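Local coordinates for protein purine nucleosidase, (IunH-1) (Sulfolobus solfataricus, PDB 3T8J) that is a nucleosidase-family protein of alpha/beta fold that carries a bound sodium ion in this structure, at residues 100-105 and 127-132; 107-112 and 135-140; 149-154 and 186-191; 255-260 and 291-296. One frame throughout, in Å; residues are numbered along the deposited sequence. Where two conformers were deposited one is given.

In the fold
From the N terminus, helix 101-111 serves twice. Contact 1 closes a loop from its start, across strand 116-120, to helix 125-133. Contact 2 closes a loop from its end to the short helix 137-140. The two cross along the chain, and they touch where Ile137 meets Ala130 and Tyr131. Contact 3 follows in series. It joins the loop after strand 141-147 to the short helix 187-190 that follows strand 182-185. Contact 4 comes last and pairs strand 251-261 with strand 289-295 in the antiparallel part of the central sheet. It touches contact 3 through Pro186, Val151 and Tyr293. Neither of the first two contacts touches either of the last two; their centres lie 25 to 30 Å apart.

Contact 1 (100-105 and 127-132); sequences HAALAI and LALAYL
Ala102 and Ala130 bring two helices close together beside the central sheet of this alpha/beta fold. Helices 101-111 and 125-133 flank strand 116-120 in the chain, and their segments here cross at -60°. The axes approach to 8.1 Å, which the small alanines permit. The CB atoms of Ala102 and Ala130 both point across the interface. Ala130 CB lies 3.5 Å from Ala102 O, so a methyl group rests on the backbone of the facing helix. Ile105 closes one end of the patch. Its CG2 is 3.7 Å from Ala130 CB, and its CD1 reaches toward the backbone of Leu127.

Leu129 takes the other end. Its CB lies 3.9 Å from Ala102 CB. Its CG is anti to the backbone N (chi1 -165°), and CD2 extends to the His100 ring. The two side chains cross at about a right angle, and CD2 approaches the ring obliquely. His100 is also the N-cap residue of helix 101-111, and its ring accepts the capping bond. Ala102 N donates to it in the ring plane, which fixes how the imidazole is turned toward Leu129.

Ile105 and Leu127 also pack on Phe118 of strand 116-120. On the subunit side, Leu129 meets Leu129 of a second subunit, and His100 packs on Leu133 of that subunit. The capping bond from Ala102 N to His100 ND1 is 2.9 Å long, with an N-H...N angle of 166°.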
# COMPACT_ATOMS: atom_id res chain seq x y z
N HIS A 100 21.02 -7.87 -26.31
CA HIS A 100 19.79 -7.62 -25.58
C HIS A 100 18.97 -6.55 -26.29
O HIS A 100 19.52 -5.54 -26.72
CB HIS A 100 20.10 -7.15 -24.14
CG HIS A 100 18.95 -7.22 -23.20
ND1 HIS A 100 17.86 -6.37 -23.27
CD2 HIS A 100 18.73 -8.00 -22.11
CE1 HIS A 100 17.01 -6.65 -22.29
NE2 HIS A 100 17.51 -7.65 -21.59
N ALA A 101 17.67 -6.77 -26.41
CA ALA A 101 16.75 -5.80 -26.97
C ALA A 101 16.96 -4.37 -26.44
O ALA A 101 16.87 -3.43 -27.22
CB ALA A 101 15.30 -6.19 -26.71
N ALA A 102 17.20 -4.21 -25.15
CA ALA A 102 17.34 -2.81 -24.60
C ALA A 102 18.52 -2.08 -25.22
O ALA A 102 18.43 -0.87 -25.53
CB ALA A 102 17.44 -2.84 -23.08
N LEU A 103 19.63 -2.77 -25.44
CA LEU A 103 20.79 -2.21 -26.10
C LEU A 103 20.55 -1.95 -27.59
O LEU A 103 20.99 -0.91 -28.14
CB LEU A 103 22.04 -3.08 -25.84
CG LEU A 103 22.33 -3.35 -24.35
CD1 LEU A 103 23.53 -4.30 -24.21
CD2 LEU A 103 22.55 -2.07 -23.55
N ALA A 104 19.82 -2.85 -28.26
CA ALA A 104 19.43 -2.63 -29.65
C ALA A 104 18.54 -1.40 -29.83
O ALA A 104 18.69 -0.64 -30.77
CB ALA A 104 18.74 -3.88 -30.22
N ILE A 105 17.60 -1.21 -28.91
CA ILE A 105 16.72 -0.01 -28.94
C ILE A 105 17.55 1.27 -28.86
O ILE A 105 17.31 2.20 -29.62
CB ILE A 105 15.66 -0.07 -27.81
CG1 ILE A 105 14.67 -1.21 -28.07
CG2 ILE A 105 14.91 1.28 -27.68
CD1 ILE A 105 13.86 -1.62 -26.81
N LEU A 127 11.47 -1.35 -23.23
CA LEU A 127 11.55 0.12 -23.42
C LEU A 127 11.99 0.78 -22.13
O LEU A 127 12.76 1.77 -22.16
CB LEU A 127 10.23 0.69 -23.95
CG LEU A 127 10.20 2.20 -24.25
CD1 LEU A 127 11.20 2.52 -25.35
CD2 LEU A 127 8.79 2.61 -24.68
N ALA A 128 11.49 0.33 -20.98
CA ALA A 128 11.92 0.85 -19.70
C ALA A 128 13.41 0.65 -19.47
O ALA A 128 14.10 1.58 -19.05
CB ALA A 128 11.11 0.24 -18.53
N LEU A 129 13.92 -0.55 -19.72
CA LEU A 129 15.35 -0.83 -19.54
C LEU A 129 16.22 0.05 -20.48
O LEU A 129 17.24 0.57 -20.05
CB LEU A 129 15.64 -2.33 -19.71
CG LEU A 129 17.01 -2.81 -19.21
CD1 LEU A 129 17.38 -2.24 -17.85
CD2 LEU A 129 17.04 -4.33 -19.17
N ALA A 130 15.79 0.22 -21.74
CA ALA A 130 16.51 1.08 -22.66
C ALA A 130 16.55 2.52 -22.12
O ALA A 130 17.61 3.18 -22.15
CB ALA A 130 15.85 1.03 -24.06
N TYR A 131 15.41 3.02 -21.65
CA TYR A 131 15.34 4.40 -21.07
C TYR A 131 16.29 4.53 -19.87
O TYR A 131 16.99 5.53 -19.75
CB TYR A 131 13.91 4.78 -20.67
CG TYR A 131 13.85 6.03 -19.84
CD1 TYR A 131 14.00 7.25 -20.46
CD2 TYR A 131 13.76 5.98 -18.46
CE1 TYR A 131 14.02 8.42 -19.69
CE2 TYR A 131 13.77 7.12 -17.70
CZ TYR A 131 13.90 8.33 -18.32
OH TYR A 131 13.94 9.53 -17.58
N LEU A 132 16.25 3.55 -18.97
CA LEU A 132 17.07 3.58 -17.76
C LEU A 132 18.56 3.67 -18.09
O LEU A 132 19.32 4.40 -17.40
CB LEU A 132 16.78 2.37 -16.86
CG LEU A 132 15.40 2.35 -16.19
CD1 LEU A 132 15.12 0.92 -15.63
CD2 LEU A 132 15.32 3.40 -15.11

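Contact 2 (107-112 and 135-140); sequences DLANEY and NSIVKK
Lys140 reaches along the end of helix 101-111 and touches it from CB to NZ. Its CB starts over the backbone, 3.5 Å from Ala109 O, and is 4.1 Å from Ala109 CB. CG is anti to the carbonyl carbon (chi1 -65°), and the chain beyond it is extended. CG therefore stays near Ala109 O as the chain runs on toward Asn110. CD lies between two oxygens, 3.7 Å from Asn110 OD1 and 4.0 Å from Ala109 O. Lys140 CE comes closer to Asn110 OD1, at 3.4 Å. Lys140 NZ ends the run with a 2.7 Å hydrogen bond to Asn110 OD1. The ammonium stands 24° out of the amide carbonyl plane, and the C=O...N angle is 139°.

The arrangement joins two helices of the alpha/beta fold near their ends. Helix 101-111 is finishing before strand 116-120, and the short helix 137-140 leads directly into strand 141-147. Lys140 is thus the last residue before that strand, and its backbone also bonds with Gly114.

NZ has a second partner within its own segment. Lys140 NZ donates to Ser136 OG at 3.0 Å, so the ammonium bridges Asn110 and Ser136. Ser136 OG also bonds to Asp134 OD1. Beside the lysine chain, Ala109 CB meets the CG2 branch of Ile137 at 3.9 Å, and Ile137 packs in turn on Ala130 and Phe180.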
# COMPACT_ATOMS: atom_id res chain seq x y z
N ASP A 107 20.78 1.67 -29.74
CA ASP A 107 21.53 1.80 -30.98
C ASP A 107 20.65 2.32 -32.13
O ASP A 107 21.07 3.18 -32.91
CB ASP A 107 22.14 0.44 -31.35
CG ASP A 107 23.37 0.09 -30.50
OD1 ASP A 107 23.93 0.98 -29.84
OD2 ASP A 107 23.80 -1.09 -30.55
N LEU A 108 19.45 1.77 -32.24
CA LEU A 108 18.50 2.12 -33.30
C LEU A 108 17.94 3.54 -33.12
O LEU A 108 17.71 4.26 -34.11
CB LEU A 108 17.41 1.05 -33.42
CG LEU A 108 17.94 -0.25 -34.02
CD1 LEU A 108 16.98 -1.41 -33.68
CD2 LEU A 108 18.18 -0.12 -35.51
N ALA A 109 17.74 3.95 -31.88
CA ALA A 109 17.31 5.32 -31.57
C ALA A 109 18.37 6.31 -32.01
O ALA A 109 18.05 7.41 -32.47
CB ALA A 109 16.99 5.45 -30.06
N ASN A 110 19.64 5.95 -31.90
CA ASN A 110 20.71 6.79 -32.42
C ASN A 110 20.74 6.78 -33.94
O ASN A 110 20.86 7.85 -34.57
CB ASN A 110 22.04 6.35 -31.84
CG ASN A 110 22.29 6.91 -30.44
OD1 ASN A 110 22.19 8.12 -30.24
ND2 ASN A 110 22.73 6.06 -29.53
N GLU A 111 20.65 5.60 -34.55
CA GLU A 111 20.73 5.49 -36.02
C GLU A 111 19.60 6.24 -36.72
O GLU A 111 19.83 6.89 -37.77
CB GLU A 111 20.73 4.01 -36.43
CG GLU A 111 20.73 3.83 -37.94
CD GLU A 111 20.88 2.39 -38.42
OE1 GLU A 111 20.81 1.44 -37.61
OE2 GLU A 111 21.05 2.20 -39.66
N TYR A 112 18.40 6.20 -36.13
CA TYR A 112 17.19 6.83 -36.67
C TYR A 112 16.66 7.97 -35.78
O TYR A 112 15.45 8.21 -35.72
CB TYR A 112 16.10 5.76 -36.89
CG TYR A 112 16.49 4.67 -37.86
CD1 TYR A 112 16.36 4.87 -39.23
CD2 TYR A 112 17.00 3.46 -37.42
CE1 TYR A 112 16.72 3.87 -40.13
CE2 TYR A 112 17.37 2.46 -38.31
CZ TYR A 112 17.22 2.68 -39.66
OH TYR A 112 17.58 1.68 -40.56
N ASN A 135 18.67 7.92 -21.06
CA ASN A 135 17.48 8.76 -20.99
C ASN A 135 17.20 9.58 -22.26
O ASN A 135 16.06 10.03 -22.45
CB ASN A 135 17.56 9.75 -19.83
CG ASN A 135 17.64 9.14 -18.42
OD1 ASN A 135 17.86 9.92 -17.49
ND2 ASN A 135 17.42 7.83 -18.22
N SER A 136 18.23 9.78 -23.10
CA SER A 136 18.13 10.58 -24.34
C SER A 136 17.21 9.98 -25.40
O SER A 136 16.81 10.64 -26.35
CB SER A 136 19.52 10.87 -24.93
OG SER A 136 20.09 9.77 -25.58
N ILE A 137 16.83 8.70 -25.22
CA ILE A 137 15.93 8.09 -26.20
C ILE A 137 14.53 8.73 -26.20
O ILE A 137 13.77 8.55 -27.14
CB ILE A 137 15.81 6.52 -26.07
CG1 ILE A 137 15.10 6.09 -24.78
CG2 ILE A 137 17.17 5.86 -26.18
CD1 ILE A 137 14.82 4.57 -24.71
N VAL A 138 14.19 9.50 -25.16
CA VAL A 138 12.89 10.15 -25.13
C VAL A 138 12.74 11.19 -26.27
O VAL A 138 11.67 11.29 -26.86
CB VAL A 138 12.64 10.81 -23.77
CG1 VAL A 138 11.46 11.77 -23.83
CG2 VAL A 138 12.41 9.77 -22.69
N LYS A 139 13.80 11.90 -26.59
CA LYS A 139 13.76 12.77 -27.76
C LYS A 139 14.02 12.02 -29.06
O LYS A 139 13.40 12.34 -30.11
CB LYS A 139 14.72 13.94 -27.65
CG LYS A 139 14.56 14.88 -28.89
CD LYS A 139 15.04 16.24 -28.67
CE LYS A 139 15.07 16.97 -30.00
NZ LYS A 139 15.48 18.39 -29.81
N LYS A 140 14.93 11.05 -29.04
CA LYS A 140 15.33 10.35 -30.27
C LYS A 140 14.22 9.47 -30.85
O LYS A 140 14.14 9.29 -32.08
CB LYS A 140 16.60 9.51 -30.05
CG LYS A 140 17.80 10.37 -29.72
CD LYS A 140 18.99 9.58 -29.25
CE LYS A 140 20.14 10.53 -28.90
NZ LYS A 140 21.29 9.79 -28.31

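Contact 3 (149-154 and 186-191); sequences GAVFGI and PWDVII
Pro186 sets its ring against Val151, with CG 3.7 Å from Val151 CG1. It is also the N-cap residue of the short helix 187-190. Trp187 comes next, and its N donates to Gly149 O at 2.8 Å. Its indole edge meets Ile154 O near the ring plane, 3.3 Å from CD1. That oxygen is buried and has no hydrogen-bond partner in the model.

Asp188 is the centre of the contact. Its CG lies between the backbone N and the carbonyl carbon (chi1 51°), and the carboxylate enters the type I turn formed by Ala150 to Gly153. OD1 takes Val151 N on its syn lone pair at 2.9 Å. OD2 accepts from Phe152 N at 2.7 Å and from Ile154 N at 3.2 Å. These two donors come from opposite faces of the carboxylate plane. Three backbone bonds thus grip the group and fix its rotation.

At Ile191, CD1 touches Ile154 CG2. Around the contact, Trp187 and Ile190 pack against Pro237 of helix 237-246, while Pro186 rests on Ile291 and Val151 on Tyr293, both of strand 289-295.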
# COMPACT_ATOMS: atom_id res chain seq x y z
N GLY A 149 -3.75 -0.77 -21.04
CA GLY A 149 -4.63 -0.15 -20.09
C GLY A 149 -6.10 -0.50 -20.21
O GLY A 149 -6.55 -1.13 -21.19
N ALA A 150 -6.83 -0.07 -19.20
CA ALA A 150 -8.28 -0.17 -19.14
C ALA A 150 -8.77 1.11 -18.48
O ALA A 150 -8.62 1.33 -17.27
CB ALA A 150 -8.72 -1.44 -18.37
N VAL A 151 -9.29 2.01 -19.30
CA VAL A 151 -9.58 3.37 -18.85
C VAL A 151 -10.96 3.50 -18.25
O VAL A 151 -11.32 4.58 -17.74
CB VAL A 151 -9.33 4.39 -19.97
CG1 VAL A 151 -7.85 4.32 -20.40
CG2 VAL A 151 -10.26 4.14 -21.15
N PHE A 152 -11.75 2.42 -18.29
CA PHE A 152 -13.00 2.35 -17.53
C PHE A 152 -12.93 1.19 -16.52
O PHE A 152 -13.94 0.73 -15.99
CB PHE A 152 -14.16 2.15 -18.50
CG PHE A 152 -14.33 3.26 -19.49
CD1 PHE A 152 -14.82 4.49 -19.08
CD2 PHE A 152 -13.99 3.08 -20.83
CE1 PHE A 152 -14.96 5.52 -20.01
CE2 PHE A 152 -14.14 4.11 -21.74
CZ PHE A 152 -14.61 5.31 -21.34
N GLY A 153 -11.71 0.74 -16.22
CA GLY A 153 -11.52 -0.37 -15.30
C GLY A 153 -12.16 -1.69 -15.72
O GLY A 153 -12.53 -2.46 -14.84
N ILE A 154 -12.34 -1.92 -17.02
CA ILE A 154 -12.87 -3.19 -17.54
C ILE A 154 -11.64 -3.93 -18.07
O ILE A 154 -11.24 -3.76 -19.23
CB ILE A 154 -13.93 -3.01 -18.64
CG1 ILE A 154 -15.13 -2.20 -18.13
CG2 ILE A 154 -14.36 -4.39 -19.18
CD1 ILE A 154 -15.76 -2.71 -16.87
N PRO A 186 -6.59 1.59 -25.32
CA PRO A 186 -6.97 0.72 -24.19
C PRO A 186 -7.76 -0.54 -24.58
O PRO A 186 -8.51 -0.52 -25.55
CB PRO A 186 -7.85 1.62 -23.31
CG PRO A 186 -7.76 2.98 -23.90
CD PRO A 186 -7.38 2.84 -25.30
N TRP A 187 -7.60 -1.58 -23.76
CA TRP A 187 -8.38 -2.80 -23.91
C TRP A 187 -9.88 -2.55 -23.92
O TRP A 187 -10.61 -3.14 -24.74
CB TRP A 187 -8.06 -3.73 -22.75
CG TRP A 187 -8.91 -5.00 -22.73
CD1 TRP A 187 -9.97 -5.28 -21.90
CD2 TRP A 187 -8.75 -6.12 -23.58
NE1 TRP A 187 -10.50 -6.52 -22.21
CE2 TRP A 187 -9.75 -7.06 -23.23
CE3 TRP A 187 -7.85 -6.45 -24.60
CZ2 TRP A 187 -9.88 -8.30 -23.87
CZ3 TRP A 187 -7.99 -7.69 -25.23
CH2 TRP A 187 -8.99 -8.59 -24.85
N ASP A 188 -10.37 -1.71 -23.01
CA ASP A 188 -11.81 -1.51 -22.87
C ASP A 188 -12.41 -0.53 -23.87
O ASP A 188 -13.61 -0.22 -23.81
CB ASP A 188 -12.24 -1.26 -21.42
CG ASP A 188 -11.45 -0.18 -20.72
OD1 ASP A 188 -10.63 0.54 -21.36
OD2 ASP A 188 -11.68 -0.04 -19.47
N VAL A 189 -11.58 -0.10 -24.82
CA VAL A 189 -12.03 0.54 -26.04
C VAL A 189 -12.06 -0.50 -27.18
O VAL A 189 -13.08 -0.64 -27.86
CB VAL A 189 -11.12 1.75 -26.39
CG1 VAL A 189 -11.35 2.24 -27.83
CG2 VAL A 189 -11.32 2.86 -25.35
N ILE A 190 -10.98 -1.24 -27.37
CA ILE A 190 -10.91 -2.15 -28.52
C ILE A 190 -11.95 -3.29 -28.44
O ILE A 190 -12.38 -3.76 -29.49
CB ILE A 190 -9.48 -2.70 -28.80
CG1 ILE A 190 -9.01 -3.62 -27.70
CG2 ILE A 190 -8.49 -1.57 -29.04
CD1 ILE A 190 -9.34 -5.11 -28.01
N ILE A 191 -12.39 -3.68 -27.23
CA ILE A 191 -13.40 -4.75 -27.11
C ILE A 191 -14.77 -4.35 -27.65
O ILE A 191 -15.63 -5.20 -27.82
CB ILE A 191 -13.56 -5.32 -25.66
CG1 ILE A 191 -14.01 -4.24 -24.67
CG2 ILE A 191 -12.26 -6.02 -25.23
CD1 ILE A 191 -14.16 -4.75 -23.22

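Contact 4 (255-260 and 291-296); sequences EKRFVV and IVYEIN
Tyr293 and Arg257 both have CG anti to the carbonyl carbon, each with chi1 -80°, and the arginine is extended from CG to NE. This carries the guanidinium to the phenol oxygen across an antiparallel strand pair in the central sheet of this alpha/beta fold. The pair joins strands 251-261 and 289-295, whose short segments make an angle of 128°.

Glu255 and Ile291 form the hydrogen-bonded pair. Glu255 N donates to Ile291 O at 3.0 Å, and Ile291 N returns a bond to Glu255 O at 2.8 Å. The pairing continues past it, where the backbone of Arg257 bonds with Ala289 and Asn288. Side chains also meet across the pair. Ile291 CD1 meets Val259 CG2 at 3.8 Å and lies near Arg257 CB.

Glu255 and Tyr293 cross at about a right angle. Glu255 CG approaches the ring obliquely, 3.7 Å from Tyr293 CD1. The same CG covers one face of the Arg257 guanidinium, over its centre. The Glu255 carboxylate turns elsewhere, and its OE2 forms a salt bridge with Arg253.

Around the pair, Arg257, Ile291 and Tyr293 pack on Val274 of strand 272-275. The guanidinium and phenol planes are 69° apart. Tyr293 OH sits at the guanidinium edge, where Arg257 NH1 donates a weak hydrogen bond of 3.0 Å to it.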
# COMPACT_ATOMS: atom_id res chain seq x y z
N GLU A 255 -8.37 11.96 -26.52
CA GLU A 255 -8.27 12.95 -25.44
C GLU A 255 -6.88 12.91 -24.85
O GLU A 255 -6.35 11.84 -24.57
CB GLU A 255 -9.24 12.62 -24.30
CG GLU A 255 -10.69 12.35 -24.71
CD GLU A 255 -11.44 13.58 -25.18
OE1 GLU A 255 -10.96 14.73 -25.01
OE2 GLU A 255 -12.55 13.39 -25.73
N LYS A 256 -6.28 14.06 -24.59
CA LYS A 256 -5.02 14.09 -23.88
C LYS A 256 -5.31 14.19 -22.38
O LYS A 256 -5.96 15.13 -21.92
CB LYS A 256 -4.17 15.28 -24.33
CG LYS A 256 -3.64 15.12 -25.74
CD LYS A 256 -2.63 16.22 -26.11
CE LYS A 256 -2.00 15.96 -27.47
NZ LYS A 256 -1.05 17.06 -27.87
N ARG A 257 -4.83 13.20 -21.63
CA ARG A 257 -5.14 13.09 -20.21
C ARG A 257 -3.92 12.72 -19.39
O ARG A 257 -2.86 12.43 -19.96
CB ARG A 257 -6.30 12.09 -20.05
CG ARG A 257 -7.63 12.82 -20.36
CD ARG A 257 -8.85 11.97 -20.42
NE ARG A 257 -10.02 12.76 -20.74
CZ ARG A 257 -11.25 12.27 -20.94
NH1 ARG A 257 -11.49 10.96 -20.86
NH2 ARG A 257 -12.25 13.10 -21.20
N PHE A 258 -4.05 12.74 -18.06
CA PHE A 258 -2.97 12.37 -17.16
C PHE A 258 -3.23 10.95 -16.62
O PHE A 258 -4.25 10.71 -15.94
CB PHE A 258 -2.84 13.37 -15.99
CG PHE A 258 -1.80 12.98 -14.97
CD1 PHE A 258 -0.46 12.93 -15.31
CD2 PHE A 258 -2.16 12.71 -13.66
CE1 PHE A 258 0.50 12.57 -14.38
CE2 PHE A 258 -1.21 12.35 -12.73
CZ PHE A 258 0.11 12.28 -13.09
N VAL A 259 -2.33 10.04 -16.97
CA VAL A 259 -2.46 8.59 -16.63
C VAL A 259 -1.46 8.24 -15.53
O VAL A 259 -0.26 8.50 -15.67
CB VAL A 259 -2.18 7.72 -17.83
CG1 VAL A 259 -2.33 6.22 -17.43
CG2 VAL A 259 -3.11 8.06 -19.02
N VAL A 260 -1.96 7.64 -14.43
CA VAL A 260 -1.14 7.13 -13.35
C VAL A 260 -1.19 5.60 -13.43
O VAL A 260 -2.27 5.07 -13.63
CB VAL A 260 -1.64 7.57 -12.00
CG1 VAL A 260 -0.80 6.94 -10.88
CG2 VAL A 260 -1.53 9.12 -11.88
N ILE A 291 -5.11 9.45 -25.45
CA ILE A 291 -5.85 8.19 -25.35
C ILE A 291 -6.90 8.11 -26.46
O ILE A 291 -7.65 9.05 -26.68
CB ILE A 291 -6.53 8.05 -23.96
CG1 ILE A 291 -5.50 8.26 -22.84
CG2 ILE A 291 -7.31 6.72 -23.87
CD1 ILE A 291 -6.09 8.13 -21.39
N VAL A 292 -6.95 6.97 -27.15
CA VAL A 292 -7.97 6.72 -28.18
C VAL A 292 -9.21 6.13 -27.52
O VAL A 292 -9.13 5.10 -26.84
CB VAL A 292 -7.44 5.77 -29.27
CG1 VAL A 292 -8.55 5.37 -30.25
CG2 VAL A 292 -6.23 6.41 -29.98
N TYR A 293 -10.36 6.78 -27.70
CA TYR A 293 -11.61 6.36 -27.09
C TYR A 293 -12.61 5.74 -28.08
O TYR A 293 -13.53 5.04 -27.65
CB TYR A 293 -12.27 7.53 -26.33
CG TYR A 293 -11.66 7.79 -24.96
CD1 TYR A 293 -10.62 8.70 -24.76
CD2 TYR A 293 -12.12 7.10 -23.84
CE1 TYR A 293 -10.08 8.91 -23.47
CE2 TYR A 293 -11.59 7.31 -22.57
CZ TYR A 293 -10.55 8.20 -22.39
OH TYR A 293 -10.03 8.38 -21.10
N GLU A 294 -12.44 6.00 -29.38
CA GLU A 294 -13.32 5.45 -30.42
C GLU A 294 -12.53 5.24 -31.73
O GLU A 294 -11.55 5.96 -31.99
CB GLU A 294 -14.52 6.39 -30.69
CG GLU A 294 -15.42 6.71 -29.49
CD GLU A 294 -16.55 7.69 -29.82
OE1 GLU A 294 -17.02 7.73 -30.99
OE2 GLU A 294 -16.95 8.44 -28.91
N ILE A 295 -12.97 4.27 -32.53
CA ILE A 295 -12.43 4.01 -33.87
C ILE A 295 -13.56 3.88 -34.90
O ILE A 295 -14.73 3.73 -34.55
CB ILE A 295 -11.50 2.74 -33.95
CG1 ILE A 295 -12.31 1.45 -33.97
CG2 ILE A 295 -10.49 2.71 -32.79
CD1 ILE A 295 -11.51 0.26 -34.42
N ASN A 296 -13.17 3.97 -36.17
CA ASN A 296 -14.03 3.65 -37.31
C ASN A 296 -13.83 2.18 -37.65
O ASN A 296 -12.81 1.80 -38.24
CB ASN A 296 -13.67 4.56 -38.49
CG ASN A 296 -14.61 4.39 -39.68
OD1 ASN A 296 -15.01 3.27 -40.03
ND2 ASN A 296 -14.97 5.50 -40.31